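Local coordinates for protein apicoplast TIC22, putative (Plasmodium falciparum 3D7, PDB 4E6Z) that probably acts as a chaperone needed for protein import across the membranes of the apicoplast, the relict plastid of the malaria parasite, at residues A[87-92]-A[164-169]; A[137-142]-A[245-250]; A[211-216]-A[220-225]. One frame throughout, in Å; residues are numbered along the deposited sequence.

Contact 1. Residues A[87-92]-A[164-169]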
loop_
_atom_site.group_PDB
_atom_site.type_symbol
_atom_site.label_atom_id
_atom_site.label_comp_id
_atom_site.label_asym_id
_atom_site.label_seq_id
_atom_site.Cartn_x
_atom_site.Cartn_y
_atom_site.Cartn_z
ATOM N N SER A 87 12.853 -4.171 16.393
ATOM C CA SER A 87 11.979 -3.505 15.434
ATOM C C SER A 87 12.709 -2.453 14.601
ATOM O O SER A 87 12.092 -1.547 14.053
ATOM C CB SER A 87 10.762 -2.898 16.134
ATOM O OG SER A 87 9.979 -3.911 16.740
ATOM N N SER A 88 14.028 -2.582 14.502
ATOM C CA SER A 88 14.805 -1.704 13.635
ATOM C C SER A 88 14.973 -2.323 12.252
ATOM O O SER A 88 15.294 -3.505 12.132
ATOM C CB SER A 88 16.169 -1.398 14.251
ATOM O OG SER A 88 16.074 -0.314 15.156
ATOM N N PRO A 89 14.754 -1.516 11.203
ATOM C CA PRO A 89 14.821 -1.955 9.805
ATOM C C PRO A 89 16.241 -2.272 9.360
ATOM O O PRO A 89 17.198 -1.701 9.875
ATOM C CB PRO A 89 14.313 -0.733 9.025
ATOM C CG PRO A 89 13.649 0.143 10.042
ATOM C CD PRO A 89 14.371 -0.099 11.315
ATOM N N TYR A 90 16.367 -3.177 8.400
ATOM C CA TYR A 90 17.646 -3.456 7.773
ATOM C C TYR A 90 17.906 -2.495 6.622
ATOM O O TYR A 90 17.077 -2.342 5.730
ATOM C CB TYR A 90 17.695 -4.904 7.296
ATOM C CG TYR A 90 17.774 -5.873 8.449
ATOM C CD1 TYR A 90 19.002 -6.222 9.001
ATOM C CD2 TYR A 90 16.625 -6.411 9.010
ATOM C CE1 TYR A 90 19.082 -7.096 10.078
ATOM C CE2 TYR A 90 16.695 -7.291 10.078
ATOM C CZ TYR A 90 17.922 -7.627 10.611
ATOM O OH TYR A 90 17.987 -8.500 11.672
ATOM N N ILE A 91 19.055 -1.832 6.657
ATOM C CA ILE A 91 19.409 -0.873 5.622
ATOM C C ILE A 91 20.246 -1.542 4.545
ATOM O O ILE A 91 21.137 -2.333 4.845
ATOM C CB ILE A 91 20.216 0.300 6.196
ATOM C CG1 ILE A 91 19.432 0.994 7.312
ATOM C CG2 ILE A 91 20.565 1.282 5.093
ATOM C CD1 ILE A 91 20.231 2.045 8.050
ATOM N N PHE A 92 19.953 -1.223 3.291
ATOM C CA PHE A 92 20.727 -1.748 2.173
ATOM C C PHE A 92 21.326 -0.615 1.364
ATOM O O PHE A 92 20.723 0.446 1.222
ATOM C CB PHE A 92 19.863 -2.652 1.291
ATOM C CG PHE A 92 19.399 -3.892 1.987
ATOM C CD1 PHE A 92 20.193 -5.026 2.011
ATOM C CD2 PHE A 92 18.181 -3.917 2.643
ATOM C CE1 PHE A 92 19.777 -6.165 2.666
ATOM C CE2 PHE A 92 17.760 -5.053 3.295
ATOM C CZ PHE A 92 18.562 -6.178 3.312
ATOM N N ILE A 164 18.532 8.041 5.218
ATOM C CA ILE A 164 17.911 6.830 4.701
ATOM C C ILE A 164 16.814 7.141 3.693
ATOM O O ILE A 164 15.923 7.946 3.957
ATOM C CB ILE A 164 17.308 5.982 5.837
ATOM C CG1 ILE A 164 18.406 5.514 6.795
ATOM C CG2 ILE A 164 16.537 4.798 5.267
ATOM C CD1 ILE A 164 17.887 4.719 7.975
ATOM N N TYR A 165 16.886 6.498 2.534
ATOM C CA TYR A 165 15.825 6.598 1.542
ATOM C C TYR A 165 14.777 5.512 1.771
ATOM O O TYR A 165 15.029 4.329 1.539
ATOM C CB TYR A 165 16.393 6.510 0.123
ATOM C CG TYR A 165 15.330 6.497 -0.955
ATOM C CD1 TYR A 165 14.523 7.604 -1.174
ATOM C CD2 TYR A 165 15.136 5.377 -1.753
ATOM C CE1 TYR A 165 13.550 7.596 -2.155
ATOM C CE2 TYR A 165 14.166 5.360 -2.738
ATOM C CZ TYR A 165 13.375 6.472 -2.934
ATOM O OH TYR A 165 12.407 6.460 -3.915
ATOM N N TRP A 166 13.605 5.924 2.239
ATOM C CA TRP A 166 12.509 4.999 2.496
ATOM C C TRP A 166 11.737 4.713 1.213
ATOM O O TRP A 166 11.016 5.573 0.710
ATOM C CB TRP A 166 11.580 5.573 3.566
ATOM C CG TRP A 166 12.281 5.821 4.864
ATOM C CD1 TRP A 166 12.854 6.991 5.284
ATOM C CD2 TRP A 166 12.497 4.870 5.911
ATOM N NE1 TRP A 166 13.406 6.825 6.532
ATOM C CE2 TRP A 166 13.203 5.530 6.939
ATOM C CE3 TRP A 166 12.162 3.522 6.081
ATOM C CZ2 TRP A 166 13.577 4.891 8.117
ATOM C CZ3 TRP A 166 12.537 2.887 7.251
ATOM C CH2 TRP A 166 13.235 3.572 8.254
ATOM N N LYS A 167 11.898 3.502 0.689
ATOM C CA LYS A 167 11.299 3.119 -0.588
ATOM C C LYS A 167 10.006 2.330 -0.400
ATOM O O LYS A 167 10.007 1.242 0.175
ATOM C CB LYS A 167 12.299 2.305 -1.410
ATOM C CG LYS A 167 11.763 1.788 -2.728
ATOM C CD LYS A 167 12.778 0.879 -3.408
ATOM C CE LYS A 167 13.977 1.663 -3.913
ATOM N NZ LYS A 167 13.603 2.603 -5.007
ATOM N N LEU A 168 8.905 2.887 -0.894
ATOM C CA LEU A 168 7.604 2.235 -0.790
ATOM C C LEU A 168 7.403 1.266 -1.953
ATOM O O LEU A 168 7.581 1.635 -3.114
ATOM C CB LEU A 168 6.489 3.286 -0.765
ATOM C CG LEU A 168 5.040 2.821 -0.578
ATOM C CD1 LEU A 168 4.832 2.185 0.787
ATOM C CD2 LEU A 168 4.082 3.987 -0.773
ATOM N N ILE A 169 7.034 0.030 -1.638
ATOM C CA ILE A 169 6.805 -0.993 -2.655
ATOM C C ILE A 169 5.335 -1.402 -2.749
ATOM O O ILE A 169 4.810 -2.057 -1.846
ATOM C CB ILE A 169 7.623 -2.265 -2.356
ATOM C CG1 ILE A 169 9.073 -1.911 -2.026
ATOM C CG2 ILE A 169 7.540 -3.234 -3.530
ATOM C CD1 ILE A 169 9.786 -1.181 -3.137
#
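P89 and I91 meet I164 and W166 in two separate apolar contacts. In the first, the proline ring reaches the six-membered end of the indole at its edge: P89 CG lies in the indole plane, 3.9 Å from W166 CH2, with CZ3 the next atom along the rim. The approach is therefore edge-on, not a stack. In the second, two isoleucines meet methyl to methyl, with I91 CD1 3.6 Å from I164 CD1, and their side chains cross at about a right angle. The overlap is confined to the delta methyls and the adjoining CG1 atoms, I91 CD1 lying 4.1 Å from I164 CG1.

These residues sit at one side of a mixed three-stranded sheet ordered 92-94, 97-103, 164-169. Residues 87-92 lead into its first strand and 164-169 form its third, so the side chains bridge across the middle strand. C100 of that strand is touched by both I91 and W166, and it pairs through its backbone with Y165 and K167.

Positioning comes partly from within 164-169. I164 CG2, anti to the backbone N (CG1 has chi1 -63°), lies 3.8 Å above one face of the W166 ring, toward its rim, while CG1 carries the delta methyl on to I91. L81 of strand 78-83 touches both P89 and W166. The loop is tied down by polar bonds, S88 N to N84 OD1 and Y90 OH to N127 O. Y90 N donates a hydrogen bond to a glycerol, probably from the crystallisation liquor, which also lies close to P89.

Contact 2. Residues A[137-142]-A[245-250]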
loop_
_atom_site.group_PDB
_atom_site.type_symbol
_atom_site.label_atom_id
_atom_site.label_comp_id
_atom_site.label_asym_id
_atom_site.label_seq_id
_atom_site.Cartn_x
_atom_site.Cartn_y
_atom_site.Cartn_z
ATOM N N LYS A 137 2.563 7.125 8.723
ATOM C CA LYS A 137 3.957 7.113 9.149
ATOM C C LYS A 137 4.892 7.021 7.944
ATOM O O LYS A 137 5.924 7.686 7.897
ATOM C CB LYS A 137 4.212 5.945 10.102
ATOM C CG LYS A 137 5.668 5.742 10.468
ATOM C CD LYS A 137 6.207 6.909 11.275
ATOM C CE LYS A 137 7.652 6.662 11.695
ATOM N NZ LYS A 137 8.191 7.749 12.558
ATOM N N ALA A 138 4.521 6.197 6.970
ATOM C CA ALA A 138 5.339 6.011 5.777
ATOM C C ALA A 138 5.444 7.307 4.980
ATOM O O ALA A 138 6.497 7.626 4.428
ATOM C CB ALA A 138 4.774 4.893 4.910
ATOM N N TYR A 139 4.345 8.050 4.924
ATOM C CA TYR A 139 4.322 9.333 4.235
ATOM C C TYR A 139 5.187 10.342 4.981
ATOM O O TYR A 139 5.943 11.097 4.373
ATOM C CB TYR A 139 2.886 9.845 4.113
ATOM C CG TYR A 139 2.748 11.135 3.335
ATOM C CD1 TYR A 139 2.111 12.238 3.890
ATOM C CD2 TYR A 139 3.254 11.248 2.048
ATOM C CE1 TYR A 139 1.979 13.417 3.179
ATOM C CE2 TYR A 139 3.129 12.423 1.331
ATOM C CZ TYR A 139 2.492 13.504 1.900
ATOM O OH TYR A 139 2.368 14.674 1.188
ATOM N N GLU A 140 5.072 10.346 6.306
ATOM C CA GLU A 140 5.904 11.201 7.144
ATOM C C GLU A 140 7.385 10.920 6.905
ATOM O O GLU A 140 8.213 11.825 6.974
ATOM C CB GLU A 140 5.562 10.998 8.621
ATOM C CG GLU A 140 4.132 11.367 8.980
ATOM C CD GLU A 140 3.784 11.032 10.419
ATOM O OE1 GLU A 140 4.579 10.325 11.078
ATOM O OE2 GLU A 140 2.713 11.474 10.891
ATOM N N LEU A 141 7.708 9.665 6.612
ATOM C CA LEU A 141 9.089 9.263 6.368
ATOM C C LEU A 141 9.597 9.752 5.014
ATOM O O LEU A 141 10.620 10.431 4.938
ATOM C CB LEU A 141 9.234 7.743 6.473
ATOM C CG LEU A 141 9.142 7.164 7.888
ATOM C CD1 LEU A 141 9.211 5.645 7.858
ATOM C CD2 LEU A 141 10.245 7.735 8.775
HETATM N N MSE A 142 8.882 9.402 3.952
HETATM C CA MSE A 142 9.264 9.807 2.602
HETATM C C MSE A 142 9.363 11.324 2.488
HETATM O O MSE A 142 10.217 11.846 1.773
HETATM C CB MSE A 142 8.251 9.278 1.587
HETATM C CG MSE A 142 8.010 7.786 1.683
HETATM SE SE MSE A 142 6.341 7.257 0.845
HETATM C CE MSE A 142 6.759 7.728 -1.001
ATOM N N ASP A 245 -0.622 10.849 -6.622
ATOM C CA ASP A 245 -1.330 11.995 -7.184
ATOM C C ASP A 245 -2.554 12.354 -6.353
ATOM O O ASP A 245 -2.983 13.507 -6.325
ATOM C CB ASP A 245 -1.758 11.712 -8.626
ATOM C CG ASP A 245 -0.581 11.609 -9.579
ATOM O OD1 ASP A 245 0.575 11.753 -9.126
ATOM O OD2 ASP A 245 -0.815 11.382 -10.785
ATOM N N LEU A 246 -3.115 11.358 -5.677
ATOM C CA LEU A 246 -4.325 11.558 -4.891
ATOM C C LEU A 246 -4.049 12.278 -3.577
ATOM O O LEU A 246 -4.925 12.948 -3.034
ATOM C CB LEU A 246 -5.022 10.222 -4.635
ATOM C CG LEU A 246 -5.583 9.571 -5.898
ATOM C CD1 LEU A 246 -5.955 8.121 -5.647
ATOM C CD2 LEU A 246 -6.775 10.364 -6.421
ATOM N N ILE A 247 -2.833 12.136 -3.067
ATOM C CA ILE A 247 -2.443 12.834 -1.850
ATOM C C ILE A 247 -2.511 14.347 -2.052
ATOM O O ILE A 247 -2.859 15.095 -1.138
ATOM C CB ILE A 247 -1.017 12.451 -1.404
ATOM C CG1 ILE A 247 -1.028 11.164 -0.577
ATOM C CG2 ILE A 247 -0.413 13.559 -0.564
ATOM C CD1 ILE A 247 -1.677 9.990 -1.255
ATOM N N PHE A 248 -2.193 14.787 -3.266
ATOM C CA PHE A 248 -2.027 16.208 -3.547
ATOM C C PHE A 248 -3.114 16.789 -4.448
ATOM O O PHE A 248 -2.959 17.893 -4.971
ATOM C CB PHE A 248 -0.656 16.464 -4.174
ATOM C CG PHE A 248 0.485 15.835 -3.419
ATOM C CD1 PHE A 248 1.167 16.547 -2.447
ATOM C CD2 PHE A 248 0.875 14.532 -3.685
ATOM C CE1 PHE A 248 2.216 15.972 -1.756
ATOM C CE2 PHE A 248 1.923 13.953 -2.997
ATOM C CZ PHE A 248 2.594 14.673 -2.030
ATOM N N THR A 249 -4.206 16.055 -4.639
ATOM C CA THR A 249 -5.323 16.586 -5.406
ATOM C C THR A 249 -5.811 17.848 -4.717
ATOM O O THR A 249 -5.741 17.959 -3.493
ATOM C CB THR A 249 -6.491 15.587 -5.509
ATOM O OG1 THR A 249 -6.978 15.280 -4.197
ATOM C CG2 THR A 249 -6.047 14.307 -6.196
ATOM N N GLU A 250 -6.300 18.802 -5.502
ATOM C CA GLU A 250 -6.800 20.051 -4.947
ATOM C C GLU A 250 -8.050 19.782 -4.115
ATOM O O GLU A 250 -8.549 20.667 -3.421
ATOM C CB GLU A 250 -7.101 21.046 -6.068
ATOM C CG GLU A 250 -7.111 22.501 -5.631
ATOM C CD GLU A 250 -7.201 23.455 -6.807
ATOM O OE1 GLU A 250 -7.260 22.968 -7.957
ATOM O OE2 GLU A 250 -7.210 24.686 -6.586
#
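Y139 extends from helix 135-150 toward I247 and F248, and the orientation of its phenol accounts for the whole contact. CG stands anti to the backbone N (chi1 -176°), which carries the ring outward from the helix so that its hydroxyl end arrives first. The side chain of F248 comes from the opposite direction. Y139 OH is 3.2 Å from F248 CE1 and equally close to CZ, so the oxygen is shared between these two ring atoms and comes to the phenyl obliquely. Seen from the phenol, F248 CZ lies at the edge, near the ring plane, and 4.1 Å from Y139 CE2. The two ring planes are steeply inclined to each other, which excludes a parallel stack.

I247 supplies the second surface. Its side chain and that of Y139 slide past each other in opposite directions, and the touching branch is the CG2 methyl, 3.5 Å from Y139 OH and 3.8 Å from Y139 CZ. The same methyl is centred over one face of the F248 ring, 3.3 Å above its plane. I247 CG2 thus touches both aromatic groups, a CH-pi arrangement within 245-250 that backs one face of the phenyl beside the tyrosine.

The contact joins helix 135-150, whose other side packs against strand 97-103 through M102, to the end of the short helix 243-247. That end is weakly bonded: F248 N to D245 O measures 3.4 Å. Helix 70-73 borders the site, with E71 against Y139 and I70 against I247.

Across these two segments the phenol oxygen meets carbon alone, so the attraction here is dispersive, with at most a weak electrostatic share from the phenyl C-H groups.

Contact 3. Residues A[211-216]-A[220-225]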
loop_
_atom_site.group_PDB
_atom_site.type_symbol
_atom_site.label_atom_id
_atom_site.label_comp_id
_atom_site.label_asym_id
_atom_site.label_seq_id
_atom_site.Cartn_x
_atom_site.Cartn_y
_atom_site.Cartn_z
ATOM N N PRO A 211 -15.072 4.768 -3.306
ATOM C CA PRO A 211 -14.132 3.829 -2.687
ATOM C C PRO A 211 -12.896 3.651 -3.561
ATOM O O PRO A 211 -13.020 3.451 -4.770
ATOM C CB PRO A 211 -14.923 2.515 -2.634
ATOM C CG PRO A 211 -16.341 2.874 -2.965
ATOM C CD PRO A 211 -16.269 4.086 -3.820
ATOM N N LEU A 212 -11.721 3.723 -2.946
ATOM C CA LEU A 212 -10.457 3.591 -3.654
ATOM C C LEU A 212 -9.736 2.362 -3.120
ATOM O O LEU A 212 -9.240 2.371 -1.994
ATOM C CB LEU A 212 -9.604 4.832 -3.413
ATOM C CG LEU A 212 -9.099 5.592 -4.631
ATOM C CD1 LEU A 212 -10.183 5.698 -5.685
ATOM C CD2 LEU A 212 -8.622 6.961 -4.198
ATOM N N PHE A 213 -9.679 1.307 -3.927
ATOM C CA PHE A 213 -9.201 0.015 -3.449
ATOM C C PHE A 213 -7.746 -0.242 -3.791
ATOM O O PHE A 213 -7.325 -0.035 -4.929
ATOM C CB PHE A 213 -10.055 -1.122 -4.016
ATOM C CG PHE A 213 -11.501 -1.034 -3.645
ATOM C CD1 PHE A 213 -11.984 -1.685 -2.522
ATOM C CD2 PHE A 213 -12.383 -0.299 -4.420
ATOM C CE1 PHE A 213 -13.322 -1.605 -2.179
ATOM C CE2 PHE A 213 -13.716 -0.216 -4.086
ATOM C CZ PHE A 213 -14.189 -0.868 -2.963
ATOM N N PHE A 214 -6.986 -0.706 -2.803
ATOM C CA PHE A 214 -5.621 -1.146 -3.053
ATOM C C PHE A 214 -5.619 -2.499 -3.758
ATOM O O PHE A 214 -4.804 -2.738 -4.644
ATOM C CB PHE A 214 -4.798 -1.185 -1.759
ATOM C CG PHE A 214 -4.252 0.156 -1.364
ATOM C CD1 PHE A 214 -2.990 0.555 -1.776
ATOM C CD2 PHE A 214 -5.010 1.030 -0.603
ATOM C CE1 PHE A 214 -2.488 1.798 -1.424
ATOM C CE2 PHE A 214 -4.516 2.273 -0.250
ATOM C CZ PHE A 214 -3.255 2.659 -0.663
ATOM N N ASP A 215 -6.543 -3.373 -3.371
ATOM C CA ASP A 215 -6.687 -4.668 -4.027
ATOM C C ASP A 215 -7.814 -4.669 -5.056
ATOM O O ASP A 215 -8.964 -4.367 -4.736
ATOM C CB ASP A 215 -6.908 -5.780 -3.000
ATOM C CG ASP A 215 -5.639 -6.131 -2.236
ATOM O OD1 ASP A 215 -4.686 -5.321 -2.258
ATOM O OD2 ASP A 215 -5.597 -7.217 -1.617
ATOM N N LEU A 216 -7.466 -5.004 -6.295
ATOM C CA LEU A 216 -8.445 -5.130 -7.361
ATOM C C LEU A 216 -9.565 -6.078 -6.945
ATOM O O LEU A 216 -10.742 -5.792 -7.155
ATOM C CB LEU A 216 -7.783 -5.639 -8.644
ATOM C CG LEU A 216 -8.744 -5.968 -9.796
ATOM C CD1 LEU A 216 -9.632 -4.777 -10.128
ATOM C CD2 LEU A 216 -7.990 -6.434 -11.034
ATOM N N LYS A 220 -13.645 -5.611 -7.248
ATOM C CA LYS A 220 -14.528 -6.529 -7.957
ATOM C C LYS A 220 -15.537 -7.168 -7.012
ATOM O O LYS A 220 -16.653 -7.502 -7.409
ATOM C CB LYS A 220 -13.721 -7.609 -8.681
ATOM C CG LYS A 220 -13.016 -7.111 -9.933
ATOM C CD LYS A 220 -12.231 -8.214 -10.623
ATOM C CE LYS A 220 -11.577 -7.699 -11.901
ATOM N NZ LYS A 220 -10.649 -8.692 -12.520
ATOM N N GLU A 221 -15.140 -7.334 -5.757
ATOM C CA GLU A 221 -16.016 -7.929 -4.764
ATOM C C GLU A 221 -17.116 -6.949 -4.375
ATOM O O GLU A 221 -18.260 -7.346 -4.150
ATOM C CB GLU A 221 -15.215 -8.352 -3.534
ATOM C CG GLU A 221 -15.837 -9.494 -2.759
ATOM C CD GLU A 221 -14.796 -10.426 -2.168
ATOM O OE1 GLU A 221 -15.095 -11.630 -2.019
ATOM O OE2 GLU A 221 -13.676 -9.959 -1.867
ATOM N N ALA A 222 -16.765 -5.668 -4.307
ATOM C CA ALA A 222 -17.722 -4.625 -3.950
ATOM C C ALA A 222 -18.692 -4.349 -5.102
ATOM O O ALA A 222 -19.836 -3.947 -4.888
ATOM C CB ALA A 222 -16.991 -3.352 -3.540
ATOM N N ILE A 223 -18.217 -4.566 -6.323
ATOM C CA ILE A 223 -19.040 -4.415 -7.512
ATOM C C ILE A 223 -20.102 -5.508 -7.569
ATOM O O ILE A 223 -21.271 -5.235 -7.828
ATOM C CB ILE A 223 -18.186 -4.464 -8.792
ATOM C CG1 ILE A 223 -17.349 -3.190 -8.918
ATOM C CG2 ILE A 223 -19.066 -4.639 -10.012
ATOM C CD1 ILE A 223 -16.288 -3.253 -9.998
ATOM N N GLU A 224 -19.689 -6.747 -7.315
ATOM C CA GLU A 224 -20.614 -7.875 -7.335
ATOM C C GLU A 224 -21.697 -7.738 -6.273
ATOM O O GLU A 224 -22.843 -8.125 -6.496
ATOM C CB GLU A 224 -19.867 -9.201 -7.170
ATOM C CG GLU A 224 -19.075 -9.604 -8.400
ATOM C CD GLU A 224 -19.908 -9.525 -9.668
ATOM O OE1 GLU A 224 -20.891 -10.288 -9.787
ATOM O OE2 GLU A 224 -19.580 -8.696 -10.545
ATOM N N GLU A 225 -21.335 -7.190 -5.119
ATOM C CA GLU A 225 -22.316 -6.931 -4.072
ATOM C C GLU A 225 -23.354 -5.928 -4.566
ATOM O O GLU A 225 -24.527 -5.995 -4.199
ATOM C CB GLU A 225 -21.635 -6.390 -2.816
ATOM C CG GLU A 225 -22.606 -5.963 -1.727
ATOM C CD GLU A 225 -21.927 -5.207 -0.601
ATOM O OE1 GLU A 225 -22.643 -4.645 0.257
ATOM O OE2 GLU A 225 -20.678 -5.169 -0.575
#
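K220 and L216 meet in the first turn of helix 216-227, at a strand-to-helix junction: strand 208-213 ends, a short link passes D215 at the N-cap position, and the helix begins. The i to i+4 bond of that turn runs from K220 N to L216 O, 2.9 Å long and with an N-H...O angle of 170°.

The lysine side chain starts beside this bond and then runs along the leucine. K220 CB is 3.8 Å from L216 O, and CG is at the same distance from that oxygen while also approaching L216 CD1. From CG the chain is fully extended, so that it runs past the leucine instead of turning back to the helix. CE then comes 3.9 Å from both L216 CG and L216 CD2, with CD1 no farther off. At the tip, NZ stands 3.8 Å from L216 CD2, a meeting of the ammonium nitrogen with a methyl group. The lysine thus lays its aliphatic arm over a buried leucine while its residue remains exposed. L216 is in position to receive it because its CG is anti to the backbone N (chi1 173°). Y181 touches both side chains.

The start of the helix is fixed by partners from other parts of the fold. The D215 carboxylate does not cap it; its OD2 bonds to S260 OG, and Q174 OE1 takes the L216 N-H.

Two residues past K220, A222 faces the last residue of the strand. F213, beside L200 and V258 of neighbouring strands, brings ring atom CZ to 3.8 Å from A222 CB.

Overall arrangement
Along the chain contacts 1 and 2 interlock: 87-92, 137-142, 164-169 and 245-250 alternate, while contact 3 is nested inside the long loop closed by contact 2. Contacts 1 and 2 have centres 18 Å apart and touch, because helix 135-150 packs L141 and M142 against W166 and L168 of strand 164-169. Contacts 2 and 3 are 22 Å apart between centres and meet where L246 lies against L212. Contacts 1 and 3, 30 Å apart, lie on opposite sides of the chain's centre without touching. Contact 1 belongs to the three-stranded sheet, contact 3 to the four-stranded one, and contact 2 joins elements packed against each.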